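Local coordinates for ABC transporter, periplasmic substrate-binding protein (Vibrio cholerae O1 biovar eltor, PDB 1TWY), which probably serves as the periplasmic receptor of an ABC-type phosphate importer, capturing the anion for delivery to the membrane transporter, at residues I41-H53 / E254-I268. Sequence-based numbering, arbitrary orientation.
Sequences IMDVLAEKYNQQH and EFIAFLKSESAKKLI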
ATOM      1  N   ILE A  41       0.536   7.641  -8.396  1.00 21.33           N
ATOM      2  CA  ILE A  41       0.171   7.263  -9.784  1.00 22.96           C
ATOM      3  C   ILE A  41      -0.897   8.168 -10.349  1.00 25.13           C
ATOM      4  O   ILE A  41      -0.882   8.487 -11.514  1.00 20.35           O
ATOM      5  CB  ILE A  41      -0.172   5.771  -9.873  1.00 23.93           C
ATOM      6  CG1 ILE A  41      -0.322   5.272 -11.312  1.00 23.65           C
ATOM      7  CG2 ILE A  41      -1.481   5.393  -9.090  1.00 20.44           C
ATOM      8  CD1 ILE A  41       1.005   5.465 -12.228  1.00 28.87           C
HETATM    9  N   MSE A  42      -1.772   8.717  -9.476  1.00 21.71           N
HETATM   10  CA  MSE A  42      -2.816   9.592 -10.010  1.00 18.13           C
HETATM   11  C   MSE A  42      -2.279  10.866 -10.603  1.00 18.41           C
HETATM   12  O   MSE A  42      -2.814  11.393 -11.566  1.00 23.16           O
HETATM   13  CB  MSE A  42      -3.958   9.894  -8.988  1.00 16.88           C
HETATM   14  CG  MSE A  42      -5.116  10.635  -9.433  1.00 16.41           C
HETATM   15 SE   MSE A  42      -6.091   9.515 -10.776  1.00 27.36          SE
HETATM   16  CE  MSE A  42      -6.474   7.939  -9.730  1.00 22.14           C
ATOM     17  N   ASP A  43      -1.184  11.353 -10.003  1.00 22.71           N
ATOM     18  CA  ASP A  43      -0.553  12.521 -10.578  1.00 23.71           C
ATOM     19  C   ASP A  43      -0.147  12.322 -12.075  1.00 27.11           C
ATOM     20  O   ASP A  43      -0.384  13.143 -12.947  1.00 26.35           O
ATOM     21  CB  ASP A  43       0.714  12.827  -9.799  1.00 25.19           C
ATOM     22  CG  ASP A  43       0.477  13.620  -8.503  1.00 27.55           C
ATOM     23  OD1 ASP A  43      -0.637  14.189  -8.279  1.00 27.32           O
ATOM     24  OD2 ASP A  43       1.313  13.510  -7.630  1.00 29.63           O
ATOM     25  N   VAL A  44       0.398  11.167 -12.353  1.00 25.06           N
ATOM     26  CA  VAL A  44       0.673  10.802 -13.768  1.00 23.40           C
ATOM     27  C   VAL A  44      -0.564  10.625 -14.636  1.00 26.82           C
ATOM     28  O   VAL A  44      -0.614  11.106 -15.778  1.00 27.51           O
ATOM     29  CB  VAL A  44       1.434   9.520 -13.820  1.00 22.10           C
ATOM     30  CG1 VAL A  44       1.810   9.181 -15.280  1.00 28.31           C
ATOM     31  CG2 VAL A  44       2.767   9.614 -12.991  1.00 25.23           C
ATOM     32  N   LEU A  45      -1.583   9.985 -14.120  1.00 22.53           N
ATOM     33  CA  LEU A  45      -2.786   9.749 -14.906  1.00 23.96           C
ATOM     34  C   LEU A  45      -3.439  11.081 -15.241  1.00 24.99           C
ATOM     35  O   LEU A  45      -3.974  11.274 -16.315  1.00 28.29           O
ATOM     36  CB  LEU A  45      -3.733   8.797 -14.164  1.00 22.62           C
ATOM     37  CG  LEU A  45      -3.125   7.439 -13.925  1.00 22.19           C
ATOM     38  CD1 LEU A  45      -3.995   6.642 -13.009  1.00 23.56           C
ATOM     39  CD2 LEU A  45      -3.020   6.687 -15.341  1.00 24.97           C
ATOM     40  N   ALA A  46      -3.507  11.949 -14.243  1.00 24.42           N
ATOM     41  CA  ALA A  46      -4.143  13.250 -14.390  1.00 26.00           C
ATOM     42  C   ALA A  46      -3.396  14.075 -15.493  1.00 33.28           C
ATOM     43  O   ALA A  46      -4.022  14.600 -16.423  1.00 33.81           O
ATOM     44  CB  ALA A  46      -4.130  14.024 -13.086  1.00 27.16           C
ATOM     45  N   GLU A  47      -2.078  14.168 -15.356  1.00 34.94           N
ATOM     46  CA  GLU A  47      -1.283  14.919 -16.346  1.00 39.60           C
ATOM     47  C   GLU A  47      -1.530  14.343 -17.760  1.00 36.40           C
ATOM     48  O   GLU A  47      -1.751  15.085 -18.707  1.00 35.78           O
ATOM     49  CB  GLU A  47       0.207  14.951 -15.950  1.00 39.67           C
ATOM     50  CG  GLU A  47       1.145  15.594 -16.991  1.00 49.69           C
ATOM     51  CD  GLU A  47       2.410  16.205 -16.360  1.00 64.53           C
ATOM     52  OE1 GLU A  47       2.318  16.936 -15.320  1.00 66.51           O
ATOM     53  OE2 GLU A  47       3.515  15.947 -16.898  1.00 66.36           O
ATOM     54  N   LYS A  48      -1.610  13.021 -17.906  1.00 35.02           N
ATOM     55  CA  LYS A  48      -1.994  12.425 -19.176  1.00 36.72           C
ATOM     56  C   LYS A  48      -3.386  12.877 -19.642  1.00 38.21           C
ATOM     57  O   LYS A  48      -3.585  13.209 -20.810  1.00 39.20           O
ATOM     58  CB  LYS A  48      -1.876  10.887 -19.106  1.00 35.80           C
ATOM     59  CG  LYS A  48      -2.528  10.017 -20.210  1.00 44.45           C
ATOM     60  CD  LYS A  48      -1.826  10.082 -21.586  1.00 55.13           C
ATOM     61  CE  LYS A  48      -1.892   8.750 -22.327  1.00 51.92           C
ATOM     62  NZ  LYS A  48      -0.580   8.015 -22.204  1.00 58.54           N
ATOM     63  N   TYR A  49      -4.368  12.850 -18.756  1.00 37.64           N
ATOM     64  CA  TYR A  49      -5.724  13.134 -19.194  1.00 35.23           C
ATOM     65  C   TYR A  49      -5.831  14.624 -19.613  1.00 39.55           C
ATOM     66  O   TYR A  49      -6.601  14.946 -20.540  1.00 39.13           O
ATOM     67  CB  TYR A  49      -6.702  12.807 -18.071  1.00 35.51           C
ATOM     68  CG  TYR A  49      -8.178  13.110 -18.331  1.00 27.23           C
ATOM     69  CD1 TYR A  49      -8.975  12.188 -18.932  1.00 28.14           C
ATOM     70  CD2 TYR A  49      -8.741  14.298 -17.917  1.00 27.74           C
ATOM     71  CE1 TYR A  49     -10.309  12.414 -19.117  1.00 27.96           C
ATOM     72  CE2 TYR A  49     -10.102  14.570 -18.149  1.00 32.09           C
ATOM     73  CZ  TYR A  49     -10.874  13.599 -18.706  1.00 27.94           C
ATOM     74  OH  TYR A  49     -12.225  13.804 -18.940  1.00 39.43           O
ATOM     75  N   ASN A  50      -5.044  15.483 -18.959  1.00 41.25           N
ATOM     76  CA  ASN A  50      -5.026  16.941 -19.194  1.00 48.06           C
ATOM     77  C   ASN A  50      -4.445  17.272 -20.578  1.00 52.58           C
ATOM     78  O   ASN A  50      -5.024  18.063 -21.306  1.00 55.53           O
ATOM     79  CB  ASN A  50      -4.312  17.689 -18.031  1.00 46.55           C
ATOM     80  CG  ASN A  50      -5.158  17.736 -16.756  1.00 51.13           C
ATOM     81  OD1 ASN A  50      -4.656  17.692 -15.612  1.00 54.24           O
ATOM     82  ND2 ASN A  50      -6.477  17.793 -16.953  1.00 56.35           N
ATOM     83  N   GLN A  51      -3.348  16.624 -20.964  1.00 57.01           N
ATOM     84  CA  GLN A  51      -2.873  16.672 -22.357  1.00 58.99           C
ATOM     85  C   GLN A  51      -4.019  16.535 -23.389  1.00 58.00           C
ATOM     86  O   GLN A  51      -4.101  17.314 -24.339  1.00 59.85           O
ATOM     87  CB  GLN A  51      -1.804  15.583 -22.619  1.00 62.49           C
ATOM     88  CG  GLN A  51      -2.147  14.583 -23.788  1.00 62.48           C
ATOM     89  CD  GLN A  51      -1.134  13.436 -23.964  1.00 65.80           C
ATOM     90  OE1 GLN A  51      -0.186  13.300 -23.177  1.00 64.94           O
ATOM     91  NE2 GLN A  51      -1.343  12.608 -25.006  1.00 60.38           N
ATOM     92  N   GLN A  52      -4.896  15.557 -23.212  1.00 52.24           N
ATOM     93  CA  GLN A  52      -5.982  15.335 -24.169  1.00 51.89           C
ATOM     94  C   GLN A  52      -7.214  16.210 -23.880  1.00 48.97           C
ATOM     95  O   GLN A  52      -8.037  16.414 -24.774  1.00 51.20           O
ATOM     96  CB  GLN A  52      -6.384  13.830 -24.304  1.00 56.69           C
ATOM     97  CG  GLN A  52      -5.941  12.831 -23.159  1.00 55.17           C
ATOM     98  CD  GLN A  52      -6.425  11.348 -23.376  1.00 64.48           C
ATOM     99  OE1 GLN A  52      -5.713  10.568 -24.025  1.00 69.17           O
ATOM    100  NE2 GLN A  52      -7.629  10.975 -22.829  1.00 55.00           N
ATOM    101  N   HIS A  53      -7.343  16.749 -22.654  1.00 41.20           N
ATOM    102  CA  HIS A  53      -8.478  17.622 -22.270  1.00 39.00           C
ATOM    103  C   HIS A  53      -7.979  18.914 -21.563  1.00 37.41           C
ATOM    104  O   HIS A  53      -8.106  19.042 -20.296  1.00 35.02           O
ATOM    105  CB  HIS A  53      -9.464  16.872 -21.327  1.00 39.22           C
ATOM    106  CG  HIS A  53     -10.017  15.579 -21.878  1.00 46.74           C
ATOM    107  ND1 HIS A  53      -9.267  14.421 -21.982  1.00 51.98           N
ATOM    108  CD2 HIS A  53     -11.270  15.251 -22.274  1.00 43.33           C
ATOM    109  CE1 HIS A  53     -10.027  13.449 -22.469  1.00 46.51           C
ATOM    110  NE2 HIS A  53     -11.243  13.931 -22.660  1.00 49.71           N
ATOM    111  N   GLU A 254     -16.371  11.118 -17.530  1.00 29.61           N
ATOM    112  CA  GLU A 254     -15.318  11.042 -18.491  1.00 31.38           C
ATOM    113  C   GLU A 254     -13.916  10.720 -17.874  1.00 26.57           C
ATOM    114  O   GLU A 254     -13.158   9.934 -18.443  1.00 29.60           O
ATOM    115  CB  GLU A 254     -15.289  12.339 -19.300  1.00 34.12           C
ATOM    116  CG  GLU A 254     -14.406  12.311 -20.505  1.00 41.62           C
ATOM    117  CD  GLU A 254     -14.637  13.515 -21.456  1.00 56.36           C
ATOM    118  OE1 GLU A 254     -15.609  14.313 -21.281  1.00 56.62           O
ATOM    119  OE2 GLU A 254     -13.831  13.662 -22.390  1.00 61.21           O
ATOM    120  N   PHE A 255     -13.605  11.312 -16.743  1.00 26.78           N
ATOM    121  CA  PHE A 255     -12.333  10.962 -16.092  1.00 27.56           C
ATOM    122  C   PHE A 255     -12.364   9.497 -15.569  1.00 21.23           C
ATOM    123  O   PHE A 255     -11.353   8.724 -15.723  1.00 23.95           O
ATOM    124  CB  PHE A 255     -11.996  11.936 -14.960  1.00 24.00           C
ATOM    125  CG  PHE A 255     -10.626  11.753 -14.449  1.00 26.84           C
ATOM    126  CD1 PHE A 255      -9.526  11.945 -15.276  1.00 27.88           C
ATOM    127  CD2 PHE A 255     -10.402  11.346 -13.136  1.00 26.58           C
ATOM    128  CE1 PHE A 255      -8.280  11.764 -14.835  1.00 26.09           C
ATOM    129  CE2 PHE A 255      -9.116  11.135 -12.671  1.00 27.41           C
ATOM    130  CZ  PHE A 255      -8.067  11.351 -13.474  1.00 24.17           C
ATOM    131  N   ILE A 256     -13.460   9.099 -14.977  1.00 24.00           N
ATOM    132  CA  ILE A 256     -13.631   7.707 -14.523  1.00 23.29           C
ATOM    133  C   ILE A 256     -13.470   6.700 -15.666  1.00 23.10           C
ATOM    134  O   ILE A 256     -12.661   5.716 -15.586  1.00 23.04           O
ATOM    135  CB  ILE A 256     -14.987   7.519 -13.814  1.00 22.19           C
ATOM    136  CG1 ILE A 256     -15.075   8.384 -12.554  1.00 22.57           C
ATOM    137  CG2 ILE A 256     -15.237   6.047 -13.439  1.00 23.89           C
ATOM    138  CD1 ILE A 256     -14.323   7.793 -11.348  1.00 29.52           C
ATOM    139  N   ALA A 257     -14.140   6.954 -16.798  1.00 25.00           N
ATOM    140  CA  ALA A 257     -13.836   6.165 -17.987  1.00 24.99           C
ATOM    141  C   ALA A 257     -12.375   6.018 -18.426  1.00 24.60           C
ATOM    142  O   ALA A 257     -11.897   4.917 -18.745  1.00 24.98           O
ATOM    143  CB  ALA A 257     -14.662   6.709 -19.260  1.00 21.15           C
ATOM    144  N   PHE A 258     -11.701   7.130 -18.463  1.00 24.42           N
ATOM    145  CA  PHE A 258     -10.279   7.127 -18.743  1.00 24.59           C
ATOM    146  C   PHE A 258      -9.478   6.219 -17.750  1.00 20.85           C
ATOM    147  O   PHE A 258      -8.545   5.546 -18.121  1.00 19.41           O
ATOM    148  CB  PHE A 258      -9.744   8.547 -18.654  1.00 19.87           C
ATOM    149  CG  PHE A 258      -8.255   8.629 -18.586  1.00 22.28           C
ATOM    150  CD1 PHE A 258      -7.496   8.391 -19.663  1.00 26.89           C
ATOM    151  CD2 PHE A 258      -7.607   8.945 -17.338  1.00 23.97           C
ATOM    152  CE1 PHE A 258      -6.142   8.463 -19.592  1.00 27.25           C
ATOM    153  CE2 PHE A 258      -6.251   9.036 -17.273  1.00 28.92           C
ATOM    154  CZ  PHE A 258      -5.509   8.834 -18.381  1.00 31.66           C
ATOM    155  N   LEU A 259      -9.877   6.222 -16.462  1.00 21.50           N
ATOM    156  CA  LEU A 259      -9.179   5.452 -15.462  1.00 20.25           C
ATOM    157  C   LEU A 259      -9.331   3.979 -15.703  1.00 22.23           C
ATOM    158  O   LEU A 259      -8.524   3.182 -15.299  1.00 24.86           O
ATOM    159  CB  LEU A 259      -9.590   5.803 -14.011  1.00 19.48           C
ATOM    160  CG  LEU A 259      -9.237   7.177 -13.518  1.00 19.98           C
ATOM    161  CD1 LEU A 259      -9.797   7.402 -12.093  1.00 24.62           C
ATOM    162  CD2 LEU A 259      -7.746   7.354 -13.545  1.00 18.75           C
ATOM    163  N   LYS A 260     -10.355   3.619 -16.469  1.00 22.50           N
ATOM    164  CA  LYS A 260     -10.664   2.265 -16.830  1.00 18.29           C
ATOM    165  C   LYS A 260     -10.163   1.827 -18.215  1.00 20.88           C
ATOM    166  O   LYS A 260     -10.210   0.682 -18.567  1.00 24.97           O
ATOM    167  CB  LYS A 260     -12.168   2.162 -16.798  1.00 22.88           C
ATOM    168  CG  LYS A 260     -12.774   2.242 -15.346  1.00 26.69           C
ATOM    169  CD  LYS A 260     -14.279   1.908 -15.353  1.00 26.17           C
ATOM    170  CE  LYS A 260     -14.782   2.228 -13.957  1.00 28.10           C
ATOM    171  NZ  LYS A 260     -16.190   1.814 -13.757  1.00 28.73           N
ATOM    172  N   SER A 261      -9.550   2.777 -18.898  1.00 19.39           N
ATOM    173  CA  SER A 261      -9.070   2.625 -20.255  1.00 21.26           C
ATOM    174  C   SER A 261      -7.675   1.944 -20.321  1.00 22.83           C
ATOM    175  O   SER A 261      -6.837   1.941 -19.386  1.00 21.36           O
ATOM    176  CB  SER A 261      -8.968   3.997 -20.894  1.00 21.57           C
ATOM    177  OG  SER A 261      -7.792   4.740 -20.589  1.00 26.27           O
ATOM    178  N   GLU A 262      -7.371   1.365 -21.477  1.00 17.99           N
ATOM    179  CA  GLU A 262      -6.102   0.748 -21.637  1.00 20.97           C
ATOM    180  C   GLU A 262      -4.948   1.683 -21.471  1.00 18.71           C
ATOM    181  O   GLU A 262      -3.911   1.261 -21.002  1.00 18.24           O
ATOM    182  CB  GLU A 262      -5.928   0.187 -23.053  1.00 24.87           C
ATOM    183  CG  GLU A 262      -6.700  -1.080 -23.332  1.00 25.82           C
ATOM    184  CD  GLU A 262      -8.017  -0.812 -23.988  1.00 30.55           C
ATOM    185  OE1 GLU A 262      -8.503   0.326 -23.873  1.00 32.14           O
ATOM    186  OE2 GLU A 262      -8.499  -1.751 -24.668  1.00 30.00           O
ATOM    187  N   SER A 263      -5.091   2.942 -21.938  1.00 18.17           N
ATOM    188  CA  SER A 263      -4.038   3.938 -21.870  1.00 21.43           C
ATOM    189  C   SER A 263      -3.626   4.230 -20.403  1.00 16.92           C
ATOM    190  O   SER A 263      -2.456   4.231 -20.076  1.00 19.44           O
ATOM    191  CB  SER A 263      -4.420   5.283 -22.477  1.00 27.97           C
ATOM    192  OG  SER A 263      -4.628   5.082 -23.885  1.00 35.97           O
ATOM    193  N   ALA A 264      -4.645   4.235 -19.580  1.00 19.41           N
ATOM    194  CA  ALA A 264      -4.414   4.390 -18.145  1.00 19.57           C
ATOM    195  C   ALA A 264      -3.800   3.120 -17.519  1.00 21.36           C
ATOM    196  O   ALA A 264      -2.818   3.141 -16.774  1.00 17.93           O
ATOM    197  CB  ALA A 264      -5.708   4.661 -17.394  1.00 19.95           C
ATOM    198  N   LYS A 265      -4.357   1.976 -17.835  1.00 17.37           N
ATOM    199  CA  LYS A 265      -3.820   0.684 -17.316  1.00 15.39           C
ATOM    200  C   LYS A 265      -2.320   0.388 -17.664  1.00 15.57           C
ATOM    201  O   LYS A 265      -1.535  -0.069 -16.856  1.00 19.71           O
ATOM    202  CB  LYS A 265      -4.714  -0.480 -17.667  1.00 18.76           C
ATOM    203  CG  LYS A 265      -6.095  -0.337 -17.102  1.00 20.66           C
ATOM    204  CD  LYS A 265      -6.940  -1.406 -17.568  1.00 18.48           C
ATOM    205  CE  LYS A 265      -8.291  -1.427 -16.798  1.00 23.72           C
ATOM    206  NZ  LYS A 265      -9.123  -2.502 -17.361  1.00 35.99           N
ATOM    207  N   LYS A 266      -1.965   0.779 -18.919  1.00 17.41           N
ATOM    208  CA  LYS A 266      -0.618   0.617 -19.448  1.00 15.98           C
ATOM    209  C   LYS A 266       0.321   1.423 -18.442  1.00 14.45           C
ATOM    210  O   LYS A 266       1.397   0.905 -18.054  1.00 18.35           O
ATOM    211  CB  LYS A 266      -0.610   1.059 -20.938  1.00 17.98           C
ATOM    212  CG  LYS A 266       0.757   1.109 -21.571  1.00 22.42           C
ATOM    213  CD  LYS A 266       1.541   2.406 -21.230  1.00 29.38           C
ATOM    214  CE  LYS A 266       2.870   2.502 -22.051  1.00 34.99           C
ATOM    215  NZ  LYS A 266       3.751   3.673 -21.685  1.00 36.09           N
ATOM    216  N   LEU A 267      -0.157   2.643 -18.158  1.00 17.30           N
ATOM    217  CA  LEU A 267       0.648   3.522 -17.271  1.00 20.89           C
ATOM    218  C   LEU A 267       0.711   2.943 -15.889  1.00 20.07           C
ATOM    219  O   LEU A 267       1.816   2.825 -15.261  1.00 19.22           O
ATOM    220  CB  LEU A 267       0.083   4.895 -17.198  1.00 20.54           C
ATOM    221  CG  LEU A 267       0.388   5.745 -18.418  1.00 22.25           C
ATOM    222  CD1 LEU A 267      -0.460   6.956 -18.444  1.00 23.82           C
ATOM    223  CD2 LEU A 267       1.819   6.253 -18.429  1.00 32.95           C
ATOM    224  N   ILE A 268      -0.412   2.482 -15.396  1.00 18.10           N
ATOM    225  CA  ILE A 268      -0.470   1.842 -14.041  1.00 18.93           C
ATOM    226  C   ILE A 268       0.515   0.674 -13.905  1.00 19.70           C
ATOM    227  O   ILE A 268       1.294   0.632 -12.946  1.00 18.62           O
ATOM    228  CB  ILE A 268      -1.899   1.495 -13.658  1.00 18.87           C
ATOM    229  CG1 ILE A 268      -2.740   2.754 -13.623  1.00 21.30           C
ATOM    230  CG2 ILE A 268      -1.967   0.715 -12.317  1.00 20.60           C
ATOM    231  CD1 ILE A 268      -4.207   2.570 -13.753  1.00 20.80           C
TER
HETATM  232  O   HOH W   1      -0.567   4.982 -21.903  1.00 27.04           O
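Tyr49 and Phe255 form a T-shaped pair: the Phe255 edge meets one face of the Tyr49 ring, centroids 4.9 Å apart and planes at 83°. On the opposite face lies His53 ND1. A CH-pi contact adds Phe258, whose ring centroid lies 4.1 Å from Tyr49 CB, over the ring face; its CG anti to the backbone N (chi1 166°) carries the ring across to helix 36-52, where it fills a hole formed by Leu45, Lys48, Tyr49 and Gln52. The reciprocal knob is Leu45, set among Leu259, Ala264, Leu267 and Ile268, its CD1 3.9 Å from Leu259 CD2. Selenomethionine Met42 brings SE to 3.8 Å from Phe255 CZ, at the ring edge.

His53 NE2 makes a bent, weak hydrogen bond to Glu254 OE2 (2.6 Å, 123°), while ND1 donates to Tyr49 O, fixing the imidazole's rotation. One water links Lys48 NZ to Ser263 O. Ser261 OG N-caps helix 262-270 through a weak bond from Ala264 N and also donates to Phe258 O. Within one α/β lobe of the periplasmic binding protein fold, the helix after the first strand thus packs on the C-terminal helix pair through a mainly apolar join, with polar links at its edges.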